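Fimbrial structural subunit (Actinomyces naeslundii, PDB 3QDH) forms the shaft of type 2 fimbriae and mediates Actinomyces interactions with streptococci and host cells during oral biofilm development. Local coordinates at residues 178-192 / 245-259. Numbering follows the deposited sequence.
Sequences LQGAQFQLYKAKNAY and ARCYVLVETKAPAGY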
ATOM      1  N   LEU A 178     -32.767   7.315  -0.421  1.00 40.63           N
ATOM      2  CA  LEU A 178     -33.088   7.414  -1.845  1.00 40.41           C
ATOM      3  C   LEU A 178     -32.082   6.664  -2.723  1.00 40.33           C
ATOM      4  O   LEU A 178     -30.890   7.008  -2.771  1.00 40.11           O
ATOM      5  CB  LEU A 178     -33.182   8.882  -2.283  1.00 40.38           C
ATOM      6  CG  LEU A 178     -34.078   9.843  -1.494  1.00 40.60           C
ATOM      7  CD1 LEU A 178     -33.963  11.239  -2.075  1.00 40.43           C
ATOM      8  CD2 LEU A 178     -35.535   9.386  -1.487  1.00 41.55           C
ATOM      9  N   GLN A 179     -32.591   5.646  -3.419  1.00 39.92           N
ATOM     10  CA  GLN A 179     -31.815   4.807  -4.326  1.00 39.79           C
ATOM     11  C   GLN A 179     -31.504   5.520  -5.644  1.00 39.56           C
ATOM     12  O   GLN A 179     -32.288   6.358  -6.118  1.00 39.47           O
ATOM     13  CB  GLN A 179     -32.593   3.513  -4.600  1.00 40.03           C
ATOM     14  CG  GLN A 179     -31.811   2.409  -5.314  1.00 41.07           C
ATOM     15  CD  GLN A 179     -32.565   1.085  -5.383  1.00 42.41           C
ATOM     16  OE1 GLN A 179     -33.739   0.994  -5.011  1.00 43.45           O
ATOM     17  NE2 GLN A 179     -31.889   0.049  -5.864  1.00 43.17           N
ATOM     18  N   GLY A 180     -30.353   5.190  -6.227  1.00 39.07           N
ATOM     19  CA  GLY A 180     -30.020   5.607  -7.584  1.00 38.76           C
ATOM     20  C   GLY A 180     -29.325   6.946  -7.705  1.00 38.57           C
ATOM     21  O   GLY A 180     -29.025   7.386  -8.811  1.00 38.93           O
ATOM     22  N   ALA A 181     -29.082   7.605  -6.574  1.00 38.26           N
ATOM     23  CA  ALA A 181     -28.283   8.820  -6.562  1.00 37.92           C
ATOM     24  C   ALA A 181     -26.832   8.452  -6.869  1.00 37.87           C
ATOM     25  O   ALA A 181     -26.342   7.413  -6.423  1.00 37.54           O
ATOM     26  CB  ALA A 181     -28.387   9.515  -5.218  1.00 37.99           C
ATOM     27  N   GLN A 182     -26.159   9.295  -7.643  1.00 37.79           N
ATOM     28  CA  GLN A 182     -24.791   9.003  -8.057  1.00 37.98           C
ATOM     29  C   GLN A 182     -23.783  10.054  -7.596  1.00 37.96           C
ATOM     30  O   GLN A 182     -24.038  11.256  -7.674  1.00 37.97           O
ATOM     31  CB  GLN A 182     -24.710   8.740  -9.566  1.00 37.95           C
ATOM     32  CG  GLN A 182     -25.300   7.388  -9.972  1.00 38.28           C
ATOM     33  CD  GLN A 182     -25.065   7.030 -11.431  1.00 38.69           C
ATOM     34  OE1 GLN A 182     -24.632   7.856 -12.232  1.00 39.17           O
ATOM     35  NE2 GLN A 182     -25.359   5.785 -11.781  1.00 40.05           N
ATOM     36  N   PHE A 183     -22.640   9.571  -7.108  1.00 38.20           N
ATOM     37  CA  PHE A 183     -21.581  10.411  -6.547  1.00 38.39           C
ATOM     38  C   PHE A 183     -20.213  10.007  -7.095  1.00 38.51           C
ATOM     39  O   PHE A 183     -20.031   8.894  -7.592  1.00 38.21           O
ATOM     40  CB  PHE A 183     -21.544  10.292  -5.014  1.00 38.26           C
ATOM     41  CG  PHE A 183     -22.738  10.889  -4.310  1.00 38.42           C
ATOM     42  CD1 PHE A 183     -22.719  12.213  -3.877  1.00 38.32           C
ATOM     43  CD2 PHE A 183     -23.867  10.115  -4.040  1.00 38.41           C
ATOM     44  CE1 PHE A 183     -23.818  12.764  -3.204  1.00 38.22           C
ATOM     45  CE2 PHE A 183     -24.967  10.655  -3.367  1.00 37.87           C
ATOM     46  CZ  PHE A 183     -24.944  11.979  -2.951  1.00 37.63           C
ATOM     47  N   GLN A 184     -19.258  10.931  -6.999  1.00 38.97           N
ATOM     48  CA  GLN A 184     -17.859  10.680  -7.338  1.00 39.34           C
ATOM     49  C   GLN A 184     -16.967  11.323  -6.273  1.00 39.52           C
ATOM     50  O   GLN A 184     -17.282  12.400  -5.764  1.00 39.57           O
ATOM     51  CB  GLN A 184     -17.521  11.238  -8.729  1.00 39.44           C
ATOM     52  CG  GLN A 184     -18.230  10.529  -9.887  1.00 39.73           C
ATOM     53  CD  GLN A 184     -17.575  10.777 -11.234  1.00 40.49           C
ATOM     54  OE1 GLN A 184     -17.263  11.913 -11.594  1.00 40.74           O
ATOM     55  NE2 GLN A 184     -17.379   9.705 -11.996  1.00 40.55           N
ATOM     56  N   LEU A 185     -15.870  10.650  -5.928  1.00 39.72           N
ATOM     57  CA  LEU A 185     -14.948  11.139  -4.898  1.00 39.87           C
ATOM     58  C   LEU A 185     -13.669  11.723  -5.489  1.00 40.08           C
ATOM     59  O   LEU A 185     -13.082  11.150  -6.411  1.00 40.01           O
ATOM     60  CB  LEU A 185     -14.605  10.028  -3.900  1.00 39.85           C
ATOM     61  CG  LEU A 185     -15.585   9.795  -2.749  1.00 39.82           C
ATOM     62  CD1 LEU A 185     -15.466   8.375  -2.216  1.00 40.05           C
ATOM     63  CD2 LEU A 185     -15.388  10.823  -1.630  1.00 39.51           C
ATOM     64  N   TYR A 186     -13.245  12.858  -4.939  1.00 40.30           N
ATOM     65  CA  TYR A 186     -12.042  13.546  -5.398  1.00 40.88           C
ATOM     66  C   TYR A 186     -11.059  13.805  -4.259  1.00 40.98           C
ATOM     67  O   TYR A 186     -11.452  13.947  -3.098  1.00 40.65           O
ATOM     68  CB  TYR A 186     -12.401  14.882  -6.065  1.00 40.97           C
ATOM     69  CG  TYR A 186     -13.085  14.771  -7.416  1.00 41.79           C
ATOM     70  CD1 TYR A 186     -14.477  14.676  -7.512  1.00 42.53           C
ATOM     71  CD2 TYR A 186     -12.342  14.787  -8.600  1.00 42.40           C
ATOM     72  CE1 TYR A 186     -15.112  14.589  -8.752  1.00 43.09           C
ATOM     73  CE2 TYR A 186     -12.968  14.697  -9.848  1.00 42.93           C
ATOM     74  CZ  TYR A 186     -14.352  14.599  -9.917  1.00 43.74           C
ATOM     75  OH  TYR A 186     -14.974  14.507 -11.146  1.00 43.90           O
ATOM     76  N   LYS A 187      -9.777  13.865  -4.612  1.00 41.44           N
ATOM     77  CA  LYS A 187      -8.741  14.367  -3.716  1.00 41.87           C
ATOM     78  C   LYS A 187      -8.988  15.855  -3.441  1.00 42.24           C
ATOM     79  O   LYS A 187      -9.300  16.612  -4.360  1.00 42.49           O
ATOM     80  CB  LYS A 187      -7.364  14.174  -4.358  1.00 41.80           C
ATOM     81  CG  LYS A 187      -6.209  14.756  -3.561  1.00 41.52           C
ATOM     82  CD  LYS A 187      -4.957  14.890  -4.409  1.00 41.08           C
ATOM     83  CE  LYS A 187      -3.862  15.629  -3.655  1.00 40.84           C
ATOM     84  NZ  LYS A 187      -4.216  17.052  -3.383  1.00 39.18           N
ATOM     85  N   ALA A 188      -8.866  16.258  -2.178  1.00 42.72           N
ATOM     86  CA  ALA A 188      -8.977  17.666  -1.786  1.00 43.23           C
ATOM     87  C   ALA A 188      -7.639  18.386  -1.963  1.00 43.67           C
ATOM     88  O   ALA A 188      -6.578  17.775  -1.819  1.00 43.76           O
ATOM     89  CB  ALA A 188      -9.455  17.781  -0.346  1.00 42.92           C
ATOM     90  N   LYS A 189      -7.700  19.682  -2.275  1.00 44.32           N
ATOM     91  CA  LYS A 189      -6.497  20.499  -2.477  1.00 44.68           C
ATOM     92  C   LYS A 189      -5.759  20.696  -1.155  1.00 44.82           C
ATOM     93  O   LYS A 189      -4.568  20.398  -1.054  1.00 44.77           O
ATOM     94  CB  LYS A 189      -6.851  21.848  -3.116  1.00 45.00           C
ATOM     95  CG  LYS A 189      -5.791  22.384  -4.087  1.00 45.51           C
ATOM     96  CD  LYS A 189      -6.020  23.851  -4.431  1.00 46.93           C
ATOM     97  CE  LYS A 189      -5.542  24.774  -3.306  1.00 48.14           C
ATOM     98  NZ  LYS A 189      -5.678  26.223  -3.647  1.00 48.97           N
ATOM     99  N   ASN A 190      -6.471  21.197  -0.148  1.00 44.97           N
ATOM    100  CA  ASN A 190      -5.964  21.208   1.216  1.00 45.23           C
ATOM    101  C   ASN A 190      -6.364  19.906   1.904  1.00 45.07           C
ATOM    102  O   ASN A 190      -7.323  19.864   2.680  1.00 45.05           O
ATOM    103  CB  ASN A 190      -6.475  22.428   1.998  1.00 45.34           C
ATOM    104  CG  ASN A 190      -5.800  22.582   3.363  1.00 45.95           C
ATOM    105  OD1 ASN A 190      -4.914  21.807   3.731  1.00 46.43           O
ATOM    106  ND2 ASN A 190      -6.219  23.595   4.116  1.00 46.40           N
ATOM    107  N   ALA A 191      -5.610  18.850   1.608  1.00 44.96           N
ATOM    108  CA  ALA A 191      -5.903  17.502   2.092  1.00 44.72           C
ATOM    109  C   ALA A 191      -5.906  17.360   3.614  1.00 44.49           C
ATOM    110  O   ALA A 191      -6.593  16.487   4.143  1.00 44.68           O
ATOM    111  CB  ALA A 191      -4.945  16.491   1.464  1.00 44.78           C
ATOM    112  N   TYR A 192      -5.156  18.212   4.315  1.00 44.24           N
ATOM    113  CA  TYR A 192      -4.998  18.069   5.771  1.00 43.83           C
ATOM    114  C   TYR A 192      -5.509  19.246   6.616  1.00 44.16           C
ATOM    115  O   TYR A 192      -5.086  19.434   7.765  1.00 44.08           O
ATOM    116  CB  TYR A 192      -3.546  17.700   6.114  1.00 43.59           C
ATOM    117  CG  TYR A 192      -3.164  16.336   5.586  1.00 41.43           C
ATOM    118  CD1 TYR A 192      -3.476  15.178   6.303  1.00 39.74           C
ATOM    119  CD2 TYR A 192      -2.519  16.198   4.360  1.00 39.42           C
ATOM    120  CE1 TYR A 192      -3.141  13.919   5.815  1.00 37.93           C
ATOM    121  CE2 TYR A 192      -2.184  14.944   3.861  1.00 38.25           C
ATOM    122  CZ  TYR A 192      -2.495  13.814   4.594  1.00 37.41           C
ATOM    123  OH  TYR A 192      -2.161  12.577   4.106  1.00 36.69           O
ATOM    124  N   ALA A 245      -6.514  12.064  10.225  1.00 34.05           N
ATOM    125  CA  ALA A 245      -7.679  12.436   9.424  1.00 34.19           C
ATOM    126  C   ALA A 245      -7.228  13.097   8.125  1.00 34.13           C
ATOM    127  O   ALA A 245      -6.198  13.765   8.099  1.00 34.11           O
ATOM    128  CB  ALA A 245      -8.600  13.376  10.214  1.00 33.91           C
ATOM    129  N   ARG A 246      -7.996  12.902   7.051  1.00 34.22           N
ATOM    130  CA  ARG A 246      -7.695  13.502   5.748  1.00 34.43           C
ATOM    131  C   ARG A 246      -8.974  13.958   5.044  1.00 34.89           C
ATOM    132  O   ARG A 246     -10.013  13.297   5.148  1.00 34.91           O
ATOM    133  CB  ARG A 246      -6.920  12.519   4.857  1.00 34.36           C
ATOM    134  CG  ARG A 246      -6.311  13.152   3.608  1.00 34.08           C
ATOM    135  CD  ARG A 246      -5.754  12.118   2.636  1.00 34.08           C
ATOM    136  NE  ARG A 246      -5.541  12.685   1.302  1.00 33.88           N
ATOM    137  CZ  ARG A 246      -4.354  12.896   0.736  1.00 34.49           C
ATOM    138  NH1 ARG A 246      -3.227  12.583   1.369  1.00 34.04           N
ATOM    139  NH2 ARG A 246      -4.294  13.420  -0.480  1.00 34.50           N
ATOM    140  N   CYS A 247      -8.885  15.083   4.332  1.00 35.22           N
ATOM    141  CA  CYS A 247     -10.015  15.654   3.595  1.00 35.84           C
ATOM    142  C   CYS A 247     -10.147  15.096   2.181  1.00 35.24           C
ATOM    143  O   CYS A 247      -9.153  14.913   1.465  1.00 34.78           O
ATOM    144  CB  CYS A 247      -9.896  17.178   3.491  1.00 36.57           C
ATOM    145  SG  CYS A 247      -9.824  18.087   5.034  1.00 39.91           S
ATOM    146  N   TYR A 248     -11.395  14.848   1.794  1.00 34.56           N
ATOM    147  CA  TYR A 248     -11.755  14.522   0.422  1.00 34.14           C
ATOM    148  C   TYR A 248     -12.938  15.396  -0.012  1.00 34.28           C
ATOM    149  O   TYR A 248     -13.535  16.097   0.810  1.00 33.84           O
ATOM    150  CB  TYR A 248     -12.126  13.046   0.300  1.00 33.96           C
ATOM    151  CG  TYR A 248     -10.959  12.087   0.341  1.00 33.22           C
ATOM    152  CD1 TYR A 248     -10.387  11.614  -0.838  1.00 32.80           C
ATOM    153  CD2 TYR A 248     -10.442  11.633   1.556  1.00 32.46           C
ATOM    154  CE1 TYR A 248      -9.321  10.724  -0.815  1.00 31.88           C
ATOM    155  CE2 TYR A 248      -9.369  10.736   1.591  1.00 31.61           C
ATOM    156  CZ  TYR A 248      -8.816  10.289   0.398  1.00 31.93           C
ATOM    157  OH  TYR A 248      -7.767   9.404   0.403  1.00 30.55           O
ATOM    158  N   VAL A 249     -13.256  15.354  -1.304  1.00 34.58           N
ATOM    159  CA  VAL A 249     -14.361  16.135  -1.868  1.00 35.32           C
ATOM    160  C   VAL A 249     -15.366  15.214  -2.569  1.00 35.79           C
ATOM    161  O   VAL A 249     -15.028  14.517  -3.534  1.00 35.96           O
ATOM    162  CB  VAL A 249     -13.849  17.238  -2.834  1.00 35.34           C
ATOM    163  CG1 VAL A 249     -15.011  17.963  -3.510  1.00 35.49           C
ATOM    164  CG2 VAL A 249     -12.966  18.234  -2.090  1.00 35.18           C
ATOM    165  N   LEU A 250     -16.596  15.213  -2.063  1.00 36.43           N
ATOM    166  CA  LEU A 250     -17.678  14.412  -2.632  1.00 37.01           C
ATOM    167  C   LEU A 250     -18.531  15.251  -3.585  1.00 37.50           C
ATOM    168  O   LEU A 250     -18.992  16.331  -3.226  1.00 37.75           O
ATOM    169  CB  LEU A 250     -18.539  13.813  -1.515  1.00 36.81           C
ATOM    170  CG  LEU A 250     -19.614  12.790  -1.887  1.00 36.74           C
ATOM    171  CD1 LEU A 250     -18.995  11.514  -2.437  1.00 36.83           C
ATOM    172  CD2 LEU A 250     -20.499  12.485  -0.682  1.00 36.42           C
ATOM    173  N   VAL A 251     -18.726  14.744  -4.797  1.00 38.24           N
ATOM    174  CA  VAL A 251     -19.494  15.443  -5.827  1.00 38.69           C
ATOM    175  C   VAL A 251     -20.693  14.591  -6.245  1.00 38.81           C
ATOM    176  O   VAL A 251     -20.525  13.442  -6.650  1.00 38.91           O
ATOM    177  CB  VAL A 251     -18.616  15.766  -7.071  1.00 38.75           C
ATOM    178  CG1 VAL A 251     -19.448  16.407  -8.189  1.00 38.91           C
ATOM    179  CG2 VAL A 251     -17.456  16.675  -6.687  1.00 39.13           C
ATOM    180  N   GLU A 252     -21.897  15.154  -6.137  1.00 39.07           N
ATOM    181  CA  GLU A 252     -23.098  14.499  -6.663  1.00 39.17           C
ATOM    182  C   GLU A 252     -23.180  14.700  -8.177  1.00 39.23           C
ATOM    183  O   GLU A 252     -23.169  15.832  -8.668  1.00 39.24           O
ATOM    184  CB  GLU A 252     -24.372  15.001  -5.970  1.00 39.29           C
ATOM    185  CG  GLU A 252     -25.549  14.030  -6.109  1.00 39.78           C
ATOM    186  CD  GLU A 252     -26.872  14.553  -5.555  1.00 40.75           C
ATOM    187  OE1 GLU A 252     -26.885  15.535  -4.778  1.00 40.96           O
ATOM    188  OE2 GLU A 252     -27.916  13.958  -5.897  1.00 40.42           O
ATOM    189  N   THR A 253     -23.243  13.592  -8.906  1.00 39.17           N
ATOM    190  CA  THR A 253     -23.228  13.621 -10.366  1.00 39.35           C
ATOM    191  C   THR A 253     -24.607  13.361 -10.979  1.00 39.45           C
ATOM    192  O   THR A 253     -24.876  13.771 -12.115  1.00 39.61           O
ATOM    193  CB  THR A 253     -22.207  12.621 -10.931  1.00 39.42           C
ATOM    194  OG1 THR A 253     -22.325  11.370 -10.239  1.00 39.45           O
ATOM    195  CG2 THR A 253     -20.784  13.164 -10.767  1.00 39.40           C
ATOM    196  N   LYS A 254     -25.469  12.677 -10.226  1.00 39.36           N
ATOM    197  CA  LYS A 254     -26.835  12.387 -10.667  1.00 39.30           C
ATOM    198  C   LYS A 254     -27.801  12.322  -9.487  1.00 38.95           C
ATOM    199  O   LYS A 254     -27.581  11.583  -8.516  1.00 38.74           O
ATOM    200  CB  LYS A 254     -26.893  11.085 -11.479  1.00 39.34           C
ATOM    201  CG  LYS A 254     -28.223  10.865 -12.216  1.00 40.07           C
ATOM    202  CD  LYS A 254     -28.341   9.465 -12.809  1.00 40.61           C
ATOM    203  CE  LYS A 254     -28.801   8.436 -11.781  1.00 41.90           C
ATOM    204  NZ  LYS A 254     -30.186   8.680 -11.262  1.00 42.57           N
ATOM    205  N   ALA A 255     -28.867  13.111  -9.582  1.00 38.69           N
ATOM    206  CA  ALA A 255     -29.924  13.119  -8.581  1.00 38.34           C
ATOM    207  C   ALA A 255     -30.748  11.839  -8.694  1.00 38.04           C
ATOM    208  O   ALA A 255     -30.857  11.274  -9.785  1.00 38.15           O
ATOM    209  CB  ALA A 255     -30.808  14.343  -8.762  1.00 38.27           C
ATOM    210  N   PRO A 256     -31.316  11.362  -7.569  1.00 37.70           N
ATOM    211  CA  PRO A 256     -32.236  10.231  -7.694  1.00 37.69           C
ATOM    212  C   PRO A 256     -33.493  10.669  -8.457  1.00 37.61           C
ATOM    213  O   PRO A 256     -33.747  11.873  -8.581  1.00 37.45           O
ATOM    214  CB  PRO A 256     -32.568   9.880  -6.241  1.00 37.55           C
ATOM    215  CG  PRO A 256     -32.317  11.121  -5.478  1.00 37.79           C
ATOM    216  CD  PRO A 256     -31.203  11.836  -6.178  1.00 37.62           C
ATOM    217  N   ALA A 257     -34.259   9.704  -8.958  1.00 37.67           N
ATOM    218  CA  ALA A 257     -35.418   9.984  -9.819  1.00 37.94           C
ATOM    219  C   ALA A 257     -36.401  11.003  -9.230  1.00 38.06           C
ATOM    220  O   ALA A 257     -36.945  10.799  -8.141  1.00 37.96           O
ATOM    221  CB  ALA A 257     -36.134   8.693 -10.178  1.00 37.76           C
ATOM    222  N   GLY A 258     -36.598  12.105  -9.953  1.00 38.29           N
ATOM    223  CA  GLY A 258     -37.558  13.143  -9.570  1.00 38.88           C
ATOM    224  C   GLY A 258     -37.034  14.248  -8.667  1.00 39.31           C
ATOM    225  O   GLY A 258     -37.778  15.154  -8.290  1.00 39.28           O
ATOM    226  N   TYR A 259     -35.751  14.185  -8.319  1.00 39.73           N
ATOM    227  CA  TYR A 259     -35.178  15.138  -7.371  1.00 39.90           C
ATOM    228  C   TYR A 259     -34.270  16.179  -8.021  1.00 40.33           C
ATOM    229  O   TYR A 259     -33.737  15.961  -9.109  1.00 40.35           O
ATOM    230  CB  TYR A 259     -34.448  14.396  -6.254  1.00 39.83           C
ATOM    231  CG  TYR A 259     -35.375  13.826  -5.211  1.00 39.27           C
ATOM    232  CD1 TYR A 259     -35.717  14.568  -4.086  1.00 38.76           C
ATOM    233  CD2 TYR A 259     -35.911  12.544  -5.345  1.00 39.09           C
ATOM    234  CE1 TYR A 259     -36.570  14.056  -3.121  1.00 38.90           C
ATOM    235  CE2 TYR A 259     -36.768  12.020  -4.377  1.00 38.94           C
ATOM    236  CZ  TYR A 259     -37.092  12.786  -3.272  1.00 38.28           C
ATOM    237  OH  TYR A 259     -37.930  12.286  -2.309  1.00 39.22           O
TER
HETATM  238  O   HOH W   1     -33.448   6.907  -8.540  1.00 42.05           O
HETATM  239  O   HOH W   2      -7.576  13.700  -0.271  1.00 31.44           O
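Glu252 and Phe183 illustrate how an acidic residue can serve a buried sheet face through its aliphatic part. CG of Glu252 lies over one face of the phenyl ring, offset toward the rim and 4.0 Å from its centroid, in a CH-pi contact, and the carboxylate plane is turned 27° from the ring. Phe183 CD1 also meets Leu250 CG at 3.7 Å, and Leu250 CD1 continues the apolar row to Leu185 CD2. On the other face of the sheet, Tyr186 CD1 packs against Val251 CG2, while Lys200 makes a cation-pi contact with the tyrosine.

The strands 182-188 and 245-254 are antiparallel, with Gln184-Val251 and Tyr186-Val249 as hydrogen-bonded pairs. They belong to the SpaA-like prealbumin fold, the CnaB-type module of this pilin fragment. Their register slips at a classic beta bulge: Thr253 and Lys254 both face Gln182, whose O accepts from Thr253 N at 2.8 Å and from the more distant Lys254 N at 3.3 Å, both from the same face of its carbonyl plane.

Beyond the bulge, Lys254 folds back at chi3 and chi4 (82° and 64°), which brings NZ to Ala255 O and into a weak bond with Gly180 O. Farther along, Leu178 CD1 sits over the Tyr259 ring, 3.8 Å from its centroid.

Where the strands diverge at the other end, Cys247 N reaches Ala191 O at 2.7 Å, and Cys247 is tied to Cys196 by a disulfide. Arg246 runs extended, with CG over the Tyr192 ring and NH1 donating to Tyr192 OH at 2.9 Å. That hydroxyl also bonds Ile228 O, and Asp238 forms a salt bridge with the arginine through NH2.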